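Local coordinates for ankyrin repeat and SOCS box protein 11 (Homo sapiens, PDB 4UUC) that recognises substrates such as BIK, DIRAS2 and RPN1 for a cullin-5-RING E3 ubiquitin ligase, here represented by its ankyrin repeat domain, at residues 139-152 with 173-186. Residues are numbered along the deposited sequence; the frame is centred on the assembly and turned at random.
Sequences LYVACTYQRVDCVK and AAARQSNVEVIHLL
The methyl group of Ala173 lies over one face of the Tyr140 ring, a CH-pi contact with CB 4.1 Å from the ring centroid, while the Tyr140 hydroxyl is hydrogen-bonded to Asp168. Ala173 and Ala174 also form part of a hole, completed by Val182 and Leu186, that takes Cys143 as its knob. At Gln177 the chain bends at chi2 (-48°), which folds the amide back so that NE2 donates to Ala173 O at 3.3 Å and CG packs against the carbonyl oxygens of Cys143 and Thr144. An alanine here is likely to leave these helix-end carbonyls less covered and Ala173 O without its side-chain donor. The extended Gln146 side chain takes the one hydrogen bond that joins the two segments, turn to turn, from Ser178 N to Gln146 OE1 (3.0 Å), the donor tilted 33° from the carbonyl plane. Asn179 caps the next helix by accepting from Val182 N in the carbonyl plane of OD1, and Val148 CG2 rests against its amide. Val182 then reaches Cys143 SG with CG1 and Val151 with CG2; Leu185 CD1 meets Val148 CG1 at 4.0 Å, and Leu186 closes on Cys143 and Leu139. The contact thus stacks ankyrin repeat 6 on repeat 5, helical segments 148-152 and 180-186 running nearly parallel, between helix 105-111 beyond Val141 and helix 212-220 beyond Ile183.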
loop_
_atom_site.group_PDB
_atom_site.type_symbol
_atom_site.label_atom_id
_atom_site.label_comp_id
_atom_site.label_asym_id
_atom_site.label_seq_id
_atom_site.Cartn_x
_atom_site.Cartn_y
_atom_site.Cartn_z
ATOM N N LEU A 139 -4.989 -1.291 7.859
ATOM C CA LEU A 139 -4.538 -1.140 9.238
ATOM C C LEU A 139 -3.677 -2.329 9.659
ATOM O O LEU A 139 -2.661 -2.164 10.333
ATOM C CB LEU A 139 -5.729 -0.990 10.187
ATOM C CG LEU A 139 -5.374 -0.844 11.668
ATOM C CD1 LEU A 139 -4.516 0.391 11.918
ATOM C CD2 LEU A 139 -6.653 -0.793 12.497
ATOM N N TYR A 140 -4.087 -3.526 9.258
ATOM C CA TYR A 140 -3.340 -4.737 9.578
ATOM C C TYR A 140 -1.931 -4.705 8.979
ATOM O O TYR A 140 -0.957 -5.072 9.639
ATOM C CB TYR A 140 -4.101 -5.962 9.072
ATOM C CG TYR A 140 -3.472 -7.277 9.447
ATOM C CD1 TYR A 140 -3.735 -7.873 10.673
ATOM C CD2 TYR A 140 -2.624 -7.934 8.568
ATOM C CE1 TYR A 140 -3.162 -9.083 11.015
ATOM C CE2 TYR A 140 -2.049 -9.138 8.899
ATOM C CZ TYR A 140 -2.315 -9.712 10.119
ATOM O OH TYR A 140 -1.727 -10.912 10.433
ATOM N N VAL A 141 -1.833 -4.272 7.727
ATOM C CA VAL A 141 -0.546 -4.135 7.060
ATOM C C VAL A 141 0.314 -3.101 7.788
ATOM O O VAL A 141 1.495 -3.338 8.034
ATOM C CB VAL A 141 -0.723 -3.732 5.577
ATOM C CG1 VAL A 141 0.627 -3.448 4.918
ATOM C CG2 VAL A 141 -1.467 -4.831 4.819
ATOM N N ALA A 142 -0.287 -1.961 8.123
ATOM C CA ALA A 142 0.417 -0.902 8.842
ATOM C C ALA A 142 1.020 -1.422 10.148
ATOM O O ALA A 142 2.154 -1.084 10.498
ATOM C CB ALA A 142 -0.530 0.266 9.125
ATOM N N CYS A 143 0.250 -2.224 10.875
ATOM C CA CYS A 143 0.709 -2.784 12.141
ATOM C C CYS A 143 1.788 -3.846 11.941
ATOM O O CYS A 143 2.733 -3.935 12.722
ATOM C CB CYS A 143 -0.471 -3.365 12.920
ATOM S SG CYS A 143 -1.641 -2.108 13.506
ATOM N N THR A 144 1.659 -4.639 10.884
ATOM C CA THR A 144 2.654 -5.661 10.579
ATOM C C THR A 144 4.036 -5.048 10.311
ATOM O O THR A 144 5.057 -5.622 10.695
ATOM C CB THR A 144 2.215 -6.491 9.367
ATOM O OG1 THR A 144 0.968 -7.127 9.669
ATOM C CG2 THR A 144 3.254 -7.554 9.025
ATOM N N TYR A 145 4.059 -3.882 9.673
ATOM C CA TYR A 145 5.313 -3.241 9.266
ATOM C C TYR A 145 5.681 -2.005 10.094
ATOM O O TYR A 145 6.562 -1.233 9.710
ATOM C CB TYR A 145 5.234 -2.898 7.779
ATOM C CG TYR A 145 5.271 -4.158 6.946
ATOM C CD1 TYR A 145 6.473 -4.804 6.695
ATOM C CD2 TYR A 145 4.104 -4.735 6.466
ATOM C CE1 TYR A 145 6.517 -5.969 5.960
ATOM C CE2 TYR A 145 4.140 -5.904 5.727
ATOM C CZ TYR A 145 5.350 -6.518 5.482
ATOM O OH TYR A 145 5.401 -7.684 4.748
ATOM N N GLN A 146 5.023 -1.841 11.237
ATOM C CA GLN A 146 5.396 -0.825 12.228
ATOM C C GLN A 146 5.318 0.598 11.676
ATOM O O GLN A 146 6.149 1.450 12.001
ATOM C CB GLN A 146 6.812 -1.095 12.753
ATOM C CG GLN A 146 7.024 -2.509 13.282
ATOM C CD GLN A 146 8.402 -2.708 13.886
ATOM O OE1 GLN A 146 8.540 -2.934 15.089
ATOM N NE2 GLN A 146 9.432 -2.627 13.053
ATOM N N ARG A 147 4.306 0.856 10.857
ATOM C CA ARG A 147 4.122 2.166 10.245
ATOM C C ARG A 147 3.261 3.051 11.139
ATOM O O ARG A 147 2.049 3.160 10.947
ATOM C CB ARG A 147 3.488 2.016 8.861
ATOM C CG ARG A 147 4.250 1.078 7.937
ATOM C CD ARG A 147 5.703 1.495 7.757
ATOM N NE ARG A 147 6.382 0.695 6.737
ATOM C CZ ARG A 147 7.689 0.737 6.505
ATOM N NH1 ARG A 147 8.466 1.542 7.223
ATOM N NH2 ARG A 147 8.224 -0.022 5.558
ATOM N N VAL A 148 3.900 3.671 12.126
ATOM C CA VAL A 148 3.180 4.377 13.180
ATOM C C VAL A 148 2.276 5.481 12.634
ATOM O O VAL A 148 1.117 5.584 13.026
ATOM C CB VAL A 148 4.149 5.006 14.205
ATOM C CG1 VAL A 148 3.369 5.575 15.385
ATOM C CG2 VAL A 148 5.164 3.983 14.690
ATOM N N ASP A 149 2.809 6.316 11.747
ATOM C CA ASP A 149 2.032 7.422 11.192
ATOM C C ASP A 149 0.829 6.914 10.397
ATOM O O ASP A 149 -0.244 7.512 10.434
ATOM C CB ASP A 149 2.908 8.307 10.302
ATOM C CG ASP A 149 3.957 9.077 11.086
ATOM O OD1 ASP A 149 3.781 9.263 12.313
ATOM O OD2 ASP A 149 4.957 9.505 10.468
ATOM N N CYS A 150 1.008 5.812 9.674
ATOM C CA CYS A 150 -0.093 5.215 8.917
ATOM C C CYS A 150 -1.158 4.638 9.849
ATOM O O CYS A 150 -2.356 4.779 9.593
ATOM C CB CYS A 150 0.426 4.121 7.978
ATOM S SG CYS A 150 1.326 4.753 6.546
ATOM N N VAL A 151 -0.718 3.997 10.927
ATOM C CA VAL A 151 -1.636 3.467 11.930
ATOM C C VAL A 151 -2.465 4.604 12.517
ATOM O O VAL A 151 -3.688 4.515 12.588
ATOM C CB VAL A 151 -0.876 2.724 13.062
ATOM C CG1 VAL A 151 -1.798 2.405 14.237
ATOM C CG2 VAL A 151 -0.246 1.438 12.532
ATOM N N LYS A 152 -1.793 5.678 12.920
ATOM C CA LYS A 152 -2.472 6.814 13.535
ATOM C C LYS A 152 -3.506 7.420 12.593
ATOM O O LYS A 152 -4.654 7.644 12.978
ATOM C CB LYS A 152 -1.460 7.879 13.957
ATOM C CG LYS A 152 -2.097 9.091 14.625
ATOM C CD LYS A 152 -1.055 9.955 15.302
ATOM C CE LYS A 152 -1.697 11.100 16.074
ATOM N NZ LYS A 152 -2.286 12.122 15.166
ATOM N N ALA A 173 -1.078 -8.642 15.061
ATOM C CA ALA A 173 0.051 -8.332 14.193
ATOM C C ALA A 173 1.060 -7.450 14.922
ATOM O O ALA A 173 2.261 -7.694 14.862
ATOM C CB ALA A 173 -0.419 -7.648 12.930
ATOM N N ALA A 174 0.560 -6.434 15.617
ATOM C CA ALA A 174 1.423 -5.509 16.343
ATOM C C ALA A 174 2.186 -6.221 17.462
ATOM O O ALA A 174 3.334 -5.878 17.754
ATOM C CB ALA A 174 0.602 -4.352 16.910
ATOM N N ALA A 175 1.547 -7.212 18.075
ATOM C CA ALA A 175 2.143 -7.954 19.185
ATOM C C ALA A 175 3.369 -8.751 18.745
ATOM O O ALA A 175 4.262 -9.016 19.548
ATOM C CB ALA A 175 1.110 -8.880 19.810
ATOM N N ARG A 176 3.402 -9.141 17.473
ATOM C CA ARG A 176 4.530 -9.895 16.933
ATOM C C ARG A 176 5.708 -8.998 16.560
ATOM O O ARG A 176 6.806 -9.495 16.294
ATOM C CB ARG A 176 4.104 -10.688 15.699
ATOM C CG ARG A 176 3.101 -11.782 15.965
ATOM C CD ARG A 176 2.992 -12.692 14.753
ATOM N NE ARG A 176 1.853 -13.597 14.837
ATOM C CZ ARG A 176 0.617 -13.291 14.453
ATOM N NH1 ARG A 176 0.342 -12.091 13.955
ATOM N NH2 ARG A 176 -0.351 -14.187 14.566
ATOM N N GLN A 177 5.472 -7.689 16.518
ATOM C CA GLN A 177 6.513 -6.728 16.157
ATOM C C GLN A 177 7.112 -6.092 17.413
ATOM O O GLN A 177 6.966 -6.625 18.512
ATOM C CB GLN A 177 5.962 -5.642 15.226
ATOM C CG GLN A 177 5.094 -6.148 14.083
ATOM C CD GLN A 177 5.702 -7.312 13.332
ATOM O OE1 GLN A 177 6.916 -7.370 13.123
ATOM N NE2 GLN A 177 4.857 -8.250 12.920
ATOM N N SER A 178 7.775 -4.951 17.238
ATOM C CA SER A 178 8.551 -4.331 18.310
ATOM C C SER A 178 8.186 -2.864 18.559
ATOM O O SER A 178 8.971 -2.124 19.162
ATOM C CB SER A 178 10.045 -4.435 17.987
ATOM O OG SER A 178 10.435 -5.789 17.842
ATOM N N ASN A 179 7.001 -2.448 18.116
ATOM C CA ASN A 179 6.584 -1.050 18.243
ATOM C C ASN A 179 5.514 -0.834 19.307
ATOM O O ASN A 179 4.357 -1.225 19.137
ATOM C CB ASN A 179 6.068 -0.515 16.910
ATOM C CG ASN A 179 6.005 0.999 16.886
ATOM O OD1 ASN A 179 5.112 1.601 17.476
ATOM N ND2 ASN A 179 6.967 1.623 16.209
ATOM N N VAL A 180 5.920 -0.183 20.392
ATOM C CA VAL A 180 5.047 0.102 21.523
ATOM C C VAL A 180 4.000 1.163 21.189
ATOM O O VAL A 180 2.853 1.058 21.628
ATOM C CB VAL A 180 5.883 0.556 22.749
ATOM C CG1 VAL A 180 5.003 1.177 23.844
ATOM C CG2 VAL A 180 6.673 -0.615 23.312
ATOM N N GLU A 181 4.384 2.183 20.422
ATOM C CA GLU A 181 3.453 3.255 20.071
ATOM C C GLU A 181 2.204 2.698 19.374
ATOM O O GLU A 181 1.088 3.141 19.647
ATOM C CB GLU A 181 4.140 4.307 19.198
ATOM C CG GLU A 181 5.066 5.215 20.012
ATOM C CD GLU A 181 5.656 6.375 19.218
ATOM O OE1 GLU A 181 6.040 6.181 18.043
ATOM O OE2 GLU A 181 5.736 7.486 19.783
ATOM N N VAL A 182 2.395 1.708 18.510
ATOM C CA VAL A 182 1.279 1.078 17.808
ATOM C C VAL A 182 0.335 0.355 18.781
ATOM O O VAL A 182 -0.886 0.426 18.633
ATOM C CB VAL A 182 1.796 0.096 16.737
ATOM C CG1 VAL A 182 0.661 -0.762 16.173
ATOM C CG2 VAL A 182 2.485 0.861 15.620
ATOM N N ILE A 183 0.899 -0.336 19.768
ATOM C CA ILE A 183 0.097 -1.020 20.780
ATOM C C ILE A 183 -0.828 -0.035 21.500
ATOM O O ILE A 183 -2.030 -0.287 21.637
ATOM C CB ILE A 183 0.991 -1.742 21.822
ATOM C CG1 ILE A 183 1.852 -2.816 21.149
ATOM C CG2 ILE A 183 0.147 -2.370 22.932
ATOM C CD1 ILE A 183 1.074 -4.004 20.586
ATOM N N HIS A 184 -0.283 1.088 21.956
ATOM C CA HIS A 184 -1.094 2.050 22.708
ATOM C C HIS A 184 -2.117 2.754 21.814
ATOM O O HIS A 184 -3.234 3.037 22.251
ATOM C CB HIS A 184 -0.201 3.076 23.410
ATOM C CG HIS A 184 0.580 2.503 24.551
ATOM N ND1 HIS A 184 -0.015 1.800 25.578
ATOM C CD2 HIS A 184 1.906 2.521 24.826
ATOM C CE1 HIS A 184 0.911 1.412 26.437
ATOM N NE2 HIS A 184 2.085 1.837 26.004
ATOM N N LEU A 185 -1.748 3.020 20.564
ATOM C CA LEU A 185 -2.677 3.631 19.614
ATOM C C LEU A 185 -3.882 2.729 19.364
ATOM O O LEU A 185 -5.018 3.193 19.396
ATOM C CB LEU A 185 -1.977 3.941 18.288
ATOM C CG LEU A 185 -1.185 5.251 18.209
ATOM C CD1 LEU A 185 -0.301 5.258 16.972
ATOM C CD2 LEU A 185 -2.114 6.444 18.194
ATOM N N LEU A 186 -3.633 1.449 19.092
ATOM C CA LEU A 186 -4.717 0.492 18.895
ATOM C C LEU A 186 -5.607 0.394 20.133
ATOM O O LEU A 186 -6.836 0.413 20.036
ATOM C CB LEU A 186 -4.167 -0.895 18.554
ATOM C CG LEU A 186 -3.547 -1.078 17.169
ATOM C CD1 LEU A 186 -2.969 -2.483 17.053
ATOM C CD2 LEU A 186 -4.562 -0.828 16.068
#